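Local coordinates for protein exosome complex component Rrp42 (Methanothermobacter thermautotrophicus, PDB 2WNR) that probably serves as a non-catalytic component of the RNA-degrading exosome, helping to structure the active site of its partner subunit Rrp41, at residues F34-E40 with R52-T58; I60-V64 with A157-L162; T197-I201 with I216-R220; I221-V225 with A250-V255. All blocks are in the same frame, centred on the assembly; numbering follows the deposited sequence.

Contact 1 (F34-E40 with R52-T58)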
loop_
_atom_site.group_PDB
_atom_site.type_symbol
_atom_site.label_atom_id
_atom_site.label_comp_id
_atom_site.label_asym_id
_atom_site.label_seq_id
_atom_site.Cartn_x
_atom_site.Cartn_y
_atom_site.Cartn_z
ATOM N N PHE A 34 31.251 -21.097 -17.214
ATOM C CA PHE A 34 30.891 -19.777 -16.694
ATOM C C PHE A 34 31.593 -18.664 -17.444
ATOM O O PHE A 34 32.640 -18.882 -18.062
ATOM C CB PHE A 34 31.268 -19.665 -15.217
ATOM C CG PHE A 34 30.271 -20.275 -14.292
ATOM C CD1 PHE A 34 29.191 -19.534 -13.836
ATOM C CD2 PHE A 34 30.404 -21.591 -13.877
ATOM C CE1 PHE A 34 28.260 -20.092 -12.989
ATOM C CE2 PHE A 34 29.474 -22.151 -13.020
ATOM C CZ PHE A 34 28.403 -21.401 -12.579
ATOM N N ARG A 35 31.019 -17.464 -17.377
ATOM C CA ARG A 35 31.710 -16.260 -17.832
ATOM C C ARG A 35 32.721 -15.871 -16.765
ATOM O O ARG A 35 32.799 -16.512 -15.716
ATOM C CB ARG A 35 30.715 -15.125 -18.065
ATOM C CG ARG A 35 29.783 -15.344 -19.240
ATOM C CD ARG A 35 28.521 -14.520 -19.117
ATOM N NE ARG A 35 27.728 -14.941 -17.967
ATOM C CZ ARG A 35 26.592 -14.368 -17.582
ATOM N NH1 ARG A 35 26.098 -13.338 -18.255
ATOM N NH2 ARG A 35 25.950 -14.820 -16.506
ATOM N N ASP A 36 33.497 -14.826 -17.026
ATOM C CA ASP A 36 34.471 -14.349 -16.051
ATOM C C ASP A 36 33.758 -13.970 -14.756
ATOM O O ASP A 36 32.636 -13.459 -14.779
ATOM C CB ASP A 36 35.255 -13.163 -16.610
ATOM C CG ASP A 36 36.257 -13.569 -17.686
ATOM O OD1 ASP A 36 36.430 -12.794 -18.648
ATOM O OD2 ASP A 36 36.880 -14.653 -17.576
ATOM N N ILE A 37 34.384 -14.251 -13.622
ATOM C CA ILE A 37 33.783 -13.892 -12.347
ATOM C C ILE A 37 34.693 -12.952 -11.572
ATOM O O ILE A 37 35.907 -13.144 -11.521
ATOM C CB ILE A 37 33.397 -15.130 -11.506
ATOM C CG1 ILE A 37 32.309 -15.938 -12.224
ATOM C CG2 ILE A 37 32.890 -14.708 -10.126
ATOM C CD1 ILE A 37 32.092 -17.310 -11.663
ATOM N N SER A 38 34.081 -11.932 -10.977
ATOM C CA SER A 38 34.784 -10.913 -10.226
ATOM C C SER A 38 34.086 -10.755 -8.875
ATOM O O SER A 38 32.885 -10.532 -8.818
ATOM C CB SER A 38 34.773 -9.603 -11.023
ATOM O OG SER A 38 35.422 -8.555 -10.335
ATOM N N ILE A 39 34.840 -10.895 -7.790
ATOM C CA ILE A 39 34.290 -10.837 -6.436
ATOM C C ILE A 39 35.075 -9.866 -5.550
ATOM O O ILE A 39 36.283 -10.046 -5.320
ATOM C CB ILE A 39 34.295 -12.231 -5.772
ATOM C CG1 ILE A 39 33.568 -13.249 -6.648
ATOM C CG2 ILE A 39 33.690 -12.168 -4.370
ATOM C CD1 ILE A 39 33.890 -14.702 -6.319
ATOM N N GLU A 40 34.389 -8.836 -5.062
ATOM C CA GLU A 40 34.962 -7.909 -4.086
ATOM C C GLU A 40 34.119 -7.914 -2.826
ATOM O O GLU A 40 32.904 -8.066 -2.893
ATOM C CB GLU A 40 35.010 -6.487 -4.631
ATOM C CG GLU A 40 35.727 -6.323 -5.962
ATOM C CD GLU A 40 35.575 -4.910 -6.506
ATOM O OE1 GLU A 40 36.338 -4.010 -6.070
ATOM O OE2 GLU A 40 34.685 -4.701 -7.365
ATOM N N ARG A 52 30.465 -7.087 -3.930
ATOM C CA ARG A 52 30.111 -6.709 -5.292
ATOM C C ARG A 52 30.561 -7.844 -6.208
ATOM O O ARG A 52 31.761 -8.135 -6.306
ATOM C CB ARG A 52 30.776 -5.379 -5.676
ATOM C CG ARG A 52 30.459 -4.892 -7.079
ATOM C CD ARG A 52 31.504 -3.899 -7.589
ATOM N NE ARG A 52 30.987 -2.535 -7.723
ATOM C CZ ARG A 52 31.411 -1.480 -7.028
ATOM N NH1 ARG A 52 32.381 -1.605 -6.128
ATOM N NH2 ARG A 52 30.868 -0.287 -7.240
ATOM N N VAL A 53 29.598 -8.503 -6.849
ATOM C CA VAL A 53 29.902 -9.594 -7.777
ATOM C C VAL A 53 29.574 -9.215 -9.222
ATOM O O VAL A 53 28.509 -8.666 -9.516
ATOM C CB VAL A 53 29.186 -10.912 -7.387
ATOM C CG1 VAL A 53 29.279 -11.945 -8.510
ATOM C CG2 VAL A 53 29.790 -11.477 -6.135
ATOM N N LYS A 54 30.518 -9.494 -10.111
ATOM C CA LYS A 54 30.308 -9.354 -11.542
ATOM C C LYS A 54 30.458 -10.721 -12.190
ATOM O O LYS A 54 31.487 -11.382 -12.054
ATOM C CB LYS A 54 31.292 -8.360 -12.156
ATOM C CG LYS A 54 30.964 -6.905 -11.885
ATOM C CD LYS A 54 31.854 -5.962 -12.703
ATOM C CE LYS A 54 31.414 -5.926 -14.164
ATOM N NZ LYS A 54 32.221 -4.988 -14.997
ATOM N N LEU A 55 29.408 -11.144 -12.879
ATOM C CA LEU A 55 29.394 -12.409 -13.582
ATOM C C LEU A 55 29.109 -12.039 -15.034
ATOM O O LEU A 55 27.979 -11.743 -15.402
ATOM C CB LEU A 55 28.328 -13.341 -12.971
ATOM C CG LEU A 55 27.851 -14.615 -13.684
ATOM C CD1 LEU A 55 28.999 -15.531 -14.081
ATOM C CD2 LEU A 55 26.846 -15.373 -12.821
ATOM N N GLY A 56 30.151 -12.021 -15.852
ATOM C CA GLY A 56 30.074 -11.328 -17.126
ATOM C C GLY A 56 29.822 -9.877 -16.782
ATOM O O GLY A 56 30.567 -9.284 -15.998
ATOM N N ASN A 57 28.756 -9.309 -17.329
ATOM C CA ASN A 57 28.393 -7.930 -17.021
ATOM C C ASN A 57 27.300 -7.815 -15.973
ATOM O O ASN A 57 27.023 -6.717 -15.487
ATOM C CB ASN A 57 27.985 -7.179 -18.286
ATOM C CG ASN A 57 29.163 -6.803 -19.134
ATOM O OD1 ASN A 57 30.225 -6.470 -18.616
ATOM N ND2 ASN A 57 28.986 -6.845 -20.451
ATOM N N THR A 58 26.670 -8.940 -15.645
ATOM C CA THR A 58 25.661 -8.985 -14.600
ATOM C C THR A 58 26.323 -8.607 -13.285
ATOM O O THR A 58 27.277 -9.246 -12.851
ATOM C CB THR A 58 24.979 -10.381 -14.508
ATOM O OG1 THR A 58 24.227 -10.614 -15.703
ATOM C CG2 THR A 58 24.037 -10.457 -13.344
HETATM O O HOH W 1 33.589 -7.425 -8.412
#
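F34 and I37 meet L55 in a β-hairpin whose antiparallel strands, 37-41 and 49-55, belong to the first domain of the RNase PH fold. This apolar face is the close-packed side. L55 CD1 lies 3.8 Å from I37 CG1 and at the edge of the F34 ring, near its plane, 4.0 Å from CD1; with I39 and V53 they suit a face covered by helices 150-164 and 244-268. R35 comes in at the turn, crossing L55 at about a right angle; the bend at chi3 (-65°) turns its guanidinium back over L55 O, 3.6 Å from the plane, while D208 takes its charge in a salt bridge. G56 suits the second position of the type II' turn from L55 to T58, where phi is positive (62°); its N bonds to D36 O (3.1 Å). Backbone bonds also pair S38 with K54 and E40 with R52, both ways. The face of those four side chains is looser and wetter: E40 and R52 run side by side, OE2 touching CD but 4.1 Å from NH1, beyond a salt bridge. One water accepts from S38 OG (2.9 Å) and donates to E40 OE2 (3.1 Å) and R52 O (2.9 Å).

Contact 2 (I60-V64 with A157-L162)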
loop_
_atom_site.group_PDB
_atom_site.type_symbol
_atom_site.label_atom_id
_atom_site.label_comp_id
_atom_site.label_asym_id
_atom_site.label_seq_id
_atom_site.Cartn_x
_atom_site.Cartn_y
_atom_site.Cartn_z
ATOM N N ILE A 60 25.842 -7.409 -9.180
ATOM C CA ILE A 60 25.000 -7.386 -7.995
ATOM C C ILE A 60 25.828 -6.929 -6.801
ATOM O O ILE A 60 26.936 -7.410 -6.585
ATOM C CB ILE A 60 24.381 -8.787 -7.696
ATOM C CG1 ILE A 60 23.358 -9.165 -8.766
ATOM C CG2 ILE A 60 23.713 -8.825 -6.317
ATOM C CD1 ILE A 60 22.770 -10.538 -8.577
ATOM N N ILE A 61 25.285 -5.991 -6.037
ATOM C CA ILE A 61 25.861 -5.616 -4.760
ATOM C C ILE A 61 24.975 -6.111 -3.621
ATOM O O ILE A 61 23.765 -5.917 -3.640
ATOM C CB ILE A 61 26.047 -4.109 -4.663
ATOM C CG1 ILE A 61 27.113 -3.661 -5.668
ATOM C CG2 ILE A 61 26.416 -3.706 -3.232
ATOM C CD1 ILE A 61 27.075 -2.204 -5.965
ATOM N N VAL A 62 25.581 -6.770 -2.645
ATOM C CA VAL A 62 24.836 -7.279 -1.508
ATOM C C VAL A 62 25.343 -6.644 -0.227
ATOM O O VAL A 62 26.540 -6.521 -0.021
ATOM C CB VAL A 62 24.912 -8.825 -1.407
ATOM C CG1 VAL A 62 24.230 -9.326 -0.142
ATOM C CG2 VAL A 62 24.284 -9.469 -2.623
ATOM N N GLY A 63 24.423 -6.226 0.627
ATOM C CA GLY A 63 24.784 -5.756 1.949
ATOM C C GLY A 63 24.145 -6.633 3.006
ATOM O O GLY A 63 23.028 -7.130 2.823
ATOM N N VAL A 64 24.862 -6.830 4.109
ATOM C CA VAL A 64 24.335 -7.569 5.245
ATOM C C VAL A 64 24.247 -6.606 6.426
ATOM O O VAL A 64 25.263 -6.070 6.872
ATOM C CB VAL A 64 25.205 -8.799 5.616
ATOM C CG1 VAL A 64 24.559 -9.572 6.758
ATOM C CG2 VAL A 64 25.405 -9.716 4.431
ATOM N N ALA A 157 27.191 -13.568 -4.432
ATOM C CA ALA A 157 27.369 -12.292 -3.739
ATOM C C ALA A 157 26.861 -12.341 -2.290
ATOM O O ALA A 157 27.486 -11.770 -1.392
ATOM C CB ALA A 157 26.687 -11.168 -4.510
ATOM N N THR A 158 25.736 -13.020 -2.072
ATOM C CA THR A 158 25.168 -13.164 -0.745
ATOM C C THR A 158 26.106 -13.979 0.132
ATOM O O THR A 158 26.428 -13.558 1.244
ATOM C CB THR A 158 23.802 -13.835 -0.796
ATOM O OG1 THR A 158 22.980 -13.163 -1.758
ATOM C CG2 THR A 158 23.123 -13.776 0.575
ATOM N N VAL A 159 26.558 -15.126 -0.382
ATOM C CA VAL A 159 27.541 -15.937 0.323
ATOM C C VAL A 159 28.787 -15.110 0.627
ATOM O O VAL A 159 29.263 -15.100 1.772
ATOM C CB VAL A 159 27.883 -17.254 -0.434
ATOM C CG1 VAL A 159 29.104 -17.935 0.164
ATOM C CG2 VAL A 159 26.707 -18.216 -0.368
ATOM N N ALA A 160 29.297 -14.402 -0.380
ATOM C CA ALA A 160 30.486 -13.574 -0.196
ATOM C C ALA A 160 30.262 -12.543 0.912
ATOM O O ALA A 160 31.086 -12.414 1.822
ATOM C CB ALA A 160 30.889 -12.896 -1.500
ATOM N N ALA A 161 29.130 -11.840 0.849
ATOM C CA ALA A 161 28.809 -10.806 1.828
ATOM C C ALA A 161 28.711 -11.367 3.253
ATOM O O ALA A 161 29.145 -10.731 4.216
ATOM C CB ALA A 161 27.532 -10.099 1.438
ATOM N N LEU A 162 28.153 -12.567 3.371
ATOM C CA LEU A 162 27.993 -13.221 4.662
ATOM C C LEU A 162 29.337 -13.545 5.295
ATOM O O LEU A 162 29.510 -13.420 6.508
ATOM C CB LEU A 162 27.164 -14.499 4.523
ATOM C CG LEU A 162 25.662 -14.292 4.326
ATOM C CD1 LEU A 162 24.961 -15.573 3.910
ATOM C CD2 LEU A 162 24.987 -13.637 5.499
#
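V62 overlaps A157 and A161, one turn apart on the helix segment 157-162: CG2 lies 3.5 Å from A157 CB, and CG1 lies 3.7 Å from A161 CB. The first torsion explains the split. With CG1 anti to the backbone N (chi1 175°), CG2 swings to the N-terminal side of the residue, beside its own N, and each branch has its own alanine. V64 has the same rotamer, and its CG2 also meets A161 CB (3.7 Å), which thus touches both valines; the same CG2 touches L162 CD2 at 4.1 Å. At the other end, I60 CG2 reaches A157 CB at 4.2 Å. This is α/β packing within the first domain of the RNase PH fold: helix 150-164 lies against strand 58-69 of the mixed sheet, the segment axes 7.8 Å apart and inclined at 38°. Alanines one turn apart suit the helix face here because their short side chains let the backbone come close, whereas β-branched valine and isoleucine give the strand a broad apolar surface. I61, between them, points away from the helix, and G63 has no side chain. T158 flanks the row, OG1 4.0 Å from V62 CG2, and spends its hydroxyl on A154 O one turn back in the helix. L139 and L141 of strand 133-145 and V111 and I115 of helix 102-117 close round T158.

Contact 3 (T197-I201 with I216-R220)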
loop_
_atom_site.group_PDB
_atom_site.type_symbol
_atom_site.label_atom_id
_atom_site.label_comp_id
_atom_site.label_asym_id
_atom_site.label_seq_id
_atom_site.Cartn_x
_atom_site.Cartn_y
_atom_site.Cartn_z
ATOM N N THR A 197 23.100 -22.253 -12.526
ATOM C CA THR A 197 21.884 -22.146 -13.321
ATOM C C THR A 197 22.173 -22.574 -14.748
ATOM O O THR A 197 23.150 -22.130 -15.352
ATOM C CB THR A 197 21.321 -20.712 -13.322
ATOM O OG1 THR A 197 20.942 -20.353 -11.991
ATOM C CG2 THR A 197 20.089 -20.611 -14.196
ATOM N N PHE A 198 21.311 -23.439 -15.273
ATOM C CA PHE A 198 21.420 -23.959 -16.633
ATOM C C PHE A 198 20.228 -23.519 -17.460
ATOM O O PHE A 198 19.134 -23.358 -16.934
ATOM C CB PHE A 198 21.457 -25.487 -16.612
ATOM C CG PHE A 198 22.574 -26.054 -15.801
ATOM C CD1 PHE A 198 23.731 -26.493 -16.415
ATOM C CD2 PHE A 198 22.470 -26.151 -14.418
ATOM C CE1 PHE A 198 24.776 -27.020 -15.662
ATOM C CE2 PHE A 198 23.509 -26.678 -13.656
ATOM C CZ PHE A 198 24.662 -27.112 -14.274
ATOM N N ALA A 199 20.434 -23.353 -18.756
ATOM C CA ALA A 199 19.352 -23.005 -19.660
ATOM C C ALA A 199 19.191 -24.070 -20.737
ATOM O O ALA A 199 20.161 -24.431 -21.404
ATOM C CB ALA A 199 19.609 -21.645 -20.290
ATOM N N LYS A 200 17.968 -24.574 -20.895
ATOM C CA LYS A 200 17.657 -25.501 -21.984
ATOM C C LYS A 200 17.447 -24.738 -23.287
ATOM O O LYS A 200 16.480 -23.983 -23.435
ATOM C CB LYS A 200 16.422 -26.338 -21.654
ATOM C CG LYS A 200 15.949 -27.277 -22.774
ATOM C CD LYS A 200 16.705 -28.597 -22.791
ATOM C CE LYS A 200 16.173 -29.523 -23.873
ATOM N NZ LYS A 200 14.828 -30.086 -23.588
ATOM N N ILE A 201 18.375 -24.929 -24.215
ATOM C CA ILE A 201 18.274 -24.371 -25.549
ATOM C C ILE A 201 18.483 -25.534 -26.500
ATOM O O ILE A 201 19.409 -26.334 -26.314
ATOM C CB ILE A 201 19.315 -23.248 -25.801
ATOM C CG1 ILE A 201 19.090 -22.086 -24.829
ATOM C CG2 ILE A 201 19.205 -22.735 -27.233
ATOM C CD1 ILE A 201 20.324 -21.260 -24.515
ATOM N N ILE A 216 15.724 -16.644 -25.214
ATOM C CA ILE A 216 15.261 -17.673 -26.143
ATOM C C ILE A 216 15.177 -19.081 -25.563
ATOM O O ILE A 216 14.715 -20.006 -26.254
ATOM C CB ILE A 216 16.146 -17.729 -27.402
ATOM C CG1 ILE A 216 17.553 -18.203 -27.036
ATOM C CG2 ILE A 216 16.141 -16.378 -28.119
ATOM C CD1 ILE A 216 18.108 -19.195 -27.998
ATOM N N LEU A 217 15.627 -19.252 -24.316
ATOM C CA LEU A 217 15.633 -20.557 -23.670
ATOM C C LEU A 217 14.227 -21.142 -23.628
ATOM O O LEU A 217 13.246 -20.404 -23.655
ATOM C CB LEU A 217 16.229 -20.472 -22.258
ATOM C CG LEU A 217 15.651 -19.530 -21.184
ATOM C CD1 LEU A 217 14.274 -19.958 -20.707
ATOM C CD2 LEU A 217 16.598 -19.444 -20.007
ATOM N N THR A 218 14.143 -22.471 -23.603
ATOM C CA THR A 218 12.884 -23.177 -23.416
ATOM C C THR A 218 12.533 -23.158 -21.917
ATOM O O THR A 218 11.397 -22.855 -21.522
ATOM C CB THR A 218 13.001 -24.625 -23.939
ATOM O OG1 THR A 218 13.161 -24.605 -25.361
ATOM C CG2 THR A 218 11.767 -25.470 -23.576
ATOM N N ALA A 219 13.533 -23.472 -21.098
ATOM C CA ALA A 219 13.395 -23.523 -19.664
ATOM C C ALA A 219 14.770 -23.383 -19.039
ATOM O O ALA A 219 15.797 -23.440 -19.736
ATOM C CB ALA A 219 12.776 -24.811 -19.262
ATOM N N ARG A 220 14.791 -23.201 -17.726
ATOM C CA ARG A 220 16.038 -23.068 -16.985
ATOM C C ARG A 220 15.935 -23.881 -15.716
ATOM O O ARG A 220 14.835 -24.160 -15.254
ATOM C CB ARG A 220 16.287 -21.603 -16.619
ATOM C CG ARG A 220 15.199 -21.017 -15.710
ATOM C CD ARG A 220 15.642 -19.794 -14.958
ATOM N NE ARG A 220 14.535 -18.895 -14.894
ATOM C CZ ARG A 220 13.697 -18.571 -13.913
ATOM N NH1 ARG A 220 12.758 -17.728 -14.279
ATOM N NH2 ARG A 220 13.735 -18.995 -12.650
#
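A199 and L217 make the first fit: the small methyl of A199 sits against the leucine's CB and one of its methyls, CB to CD2 3.7 Å. L217 CG stands between its own backbone N and carbonyl carbon (chi1 57°), a position that carries CD2 back toward the alanine. Next along, I201 is the larger bump. It crosses both neighbours at about a right angle, and each branch meets a different one, CG2 against I216 CD1 (3.8 Å) and CG1 against L217 CB (4.2 Å), while T17 and I20 of helix 11-21 pack on it too. On the opposite side of the strand, K200 lays its aliphatic CG alongside T218 CB at 4.1 Å before the chain bends and its amine leaves to form a salt bridge with D246; a long, flexible residue suits this partly exposed place. R220, back on the A199 face, touches with its CB, 3.4 Å from F198 O, and sends its guanidinium to E106. Two backbone bonds hold the fit, K200 N to A219 O (2.7 Å) and T218 N to K200 O (2.8 Å). The arrangement is the end of an antiparallel pairing between strands 193-201 and 219-226, the central two of the four-stranded sheet in the second domain of the RNase PH fold.

Contact 4 (I221-V225 with A250-V255)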
loop_
_atom_site.group_PDB
_atom_site.type_symbol
_atom_site.label_atom_id
_atom_site.label_comp_id
_atom_site.label_asym_id
_atom_site.label_seq_id
_atom_site.Cartn_x
_atom_site.Cartn_y
_atom_site.Cartn_z
ATOM N N ILE A 221 17.075 -24.247 -15.145
ATOM C CA ILE A 221 17.101 -24.911 -13.836
ATOM C C ILE A 221 18.294 -24.441 -12.988
ATOM O O ILE A 221 19.433 -24.437 -13.442
ATOM C CB ILE A 221 17.039 -26.467 -13.953
ATOM C CG1 ILE A 221 17.056 -27.114 -12.565
ATOM C CG2 ILE A 221 18.160 -27.000 -14.841
ATOM C CD1 ILE A 221 16.577 -28.546 -12.527
ATOM N N SER A 222 18.007 -24.008 -11.767
ATOM C CA SER A 222 19.038 -23.577 -10.840
ATOM C C SER A 222 19.221 -24.633 -9.775
ATOM O O SER A 222 18.236 -25.104 -9.190
ATOM C CB SER A 222 18.653 -22.254 -10.182
ATOM O OG SER A 222 18.424 -21.264 -11.164
ATOM N N ILE A 223 20.477 -25.001 -9.524
ATOM C CA ILE A 223 20.783 -25.995 -8.512
ATOM C C ILE A 223 21.779 -25.474 -7.477
ATOM O O ILE A 223 22.875 -25.038 -7.818
ATOM C CB ILE A 223 21.267 -27.314 -9.150
ATOM C CG1 ILE A 223 20.216 -27.831 -10.136
ATOM C CG2 ILE A 223 21.543 -28.370 -8.073
ATOM C CD1 ILE A 223 20.736 -28.863 -11.084
ATOM N N GLY A 224 21.372 -25.505 -6.211
ATOM C CA GLY A 224 22.256 -25.151 -5.110
ATOM C C GLY A 224 22.875 -26.401 -4.504
ATOM O O GLY A 224 22.159 -27.281 -4.009
ATOM N N VAL A 225 24.207 -26.473 -4.552
ATOM C CA VAL A 225 24.968 -27.601 -3.996
ATOM C C VAL A 225 25.822 -27.150 -2.805
ATOM O O VAL A 225 26.305 -26.021 -2.781
ATOM C CB VAL A 225 25.876 -28.261 -5.062
ATOM C CG1 VAL A 225 26.452 -29.557 -4.539
ATOM C CG2 VAL A 225 25.084 -28.521 -6.344
ATOM N N ALA A 250 22.007 -31.773 -15.371
ATOM C CA ALA A 250 22.258 -30.515 -14.665
ATOM C C ALA A 250 22.778 -30.732 -13.241
ATOM O O ALA A 250 23.725 -30.076 -12.834
ATOM C CB ALA A 250 21.008 -29.629 -14.665
ATOM N N VAL A 251 22.172 -31.647 -12.490
ATOM C CA VAL A 251 22.714 -32.035 -11.190
ATOM C C VAL A 251 24.178 -32.441 -11.351
ATOM O O VAL A 251 25.063 -31.869 -10.708
ATOM C CB VAL A 251 21.898 -33.182 -10.539
ATOM C CG1 VAL A 251 22.655 -33.795 -9.358
ATOM C CG2 VAL A 251 20.520 -32.673 -10.115
ATOM N N SER A 252 24.423 -33.400 -12.238
ATOM C CA SER A 252 25.767 -33.913 -12.482
ATOM C C SER A 252 26.788 -32.784 -12.653
ATOM O O SER A 252 27.747 -32.703 -11.882
ATOM C CB SER A 252 25.777 -34.864 -13.686
ATOM O OG SER A 252 27.058 -35.434 -13.879
ATOM N N ILE A 253 26.570 -31.907 -13.635
ATOM C CA ILE A 253 27.459 -30.757 -13.837
ATOM C C ILE A 253 27.548 -29.899 -12.574
ATOM O O ILE A 253 28.650 -29.637 -12.087
ATOM C CB ILE A 253 27.090 -29.879 -15.082
ATOM C CG1 ILE A 253 27.407 -30.609 -16.392
ATOM C CG2 ILE A 253 27.870 -28.594 -15.081
ATOM C CD1 ILE A 253 26.190 -30.970 -17.191
ATOM N N ALA A 254 26.402 -29.488 -12.035
ATOM C CA ALA A 254 26.381 -28.618 -10.854
ATOM C C ALA A 254 27.266 -29.158 -9.726
ATOM O O ALA A 254 28.051 -28.412 -9.132
ATOM C CB ALA A 254 24.951 -28.382 -10.369
ATOM N N VAL A 255 27.165 -30.461 -9.466
ATOM C CA VAL A 255 27.945 -31.113 -8.412
ATOM C C VAL A 255 29.473 -31.120 -8.676
ATOM O O VAL A 255 30.270 -31.186 -7.736
ATOM C CB VAL A 255 27.367 -32.528 -8.098
ATOM C CG1 VAL A 255 28.254 -33.314 -7.137
ATOM C CG2 VAL A 255 25.968 -32.389 -7.513
#
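I223 and A250 lead a contact built wholly of apolar packing, with no hydrogen bond passing between strand segment 221-225 and helix segment 250-255. The first group is methyl against branched chain. A250 CB touches I223 CD1 (3.7 Å) and I221 CG2 (3.9 Å); one turn on, A254 CB touches I223 CB and V225 CG2, each 4.0 Å away. Alanine suits both helix positions, since a short side chain leaves room for the bulky strand residues. The second group is methyl against helix backbone: I223 CD1 comes over the A250-V251 peptide, 3.4 Å from V251 N. It gets there because CG1 is anti to the carbonyl carbon (chi1 -56°) and the chain then runs on extended, making I223 a wedge between the alanine turns. The third group joins branched tips at the flank. V251 CG2 touches I223 CD1 at 3.9 Å, and V255 meets V225 at about a right angle, CG2 to CG1 4.1 Å. The axes lie 8.8 Å apart at 44°, and S222 points away from the helix. Helix 244-268 thus rests on strand 219-226, one of the two central strands of the four-stranded sheet, F198 of strand 193-201 packing on one side, M234 of strand 231-237 on the other, and another protein's chain touching I221, V251 and V255.

From the N terminus the four contacts run in series: each closes before the next opens, and none nests or crosses. Contact 1 closes an 11-residue excursion. Contact 2 follows at once, strands 49-55 and 58-69 being sheet neighbours joined by a bond from V53 N to I60 O, and it closes the longest loop, 92 residues, bringing helix 150-164 back to the sheet. Contact 3 spans 14 residues and contact 4 another 24; they share strand 219-226, and F198 bonds to I221 where they meet. Contacts 1 and 2 thus knit the first domain of the RNase PH fold, 3 and 4 the second. Helix 244-268 also reaches contact 1, packing against F34, I37 and I39 across the two halves.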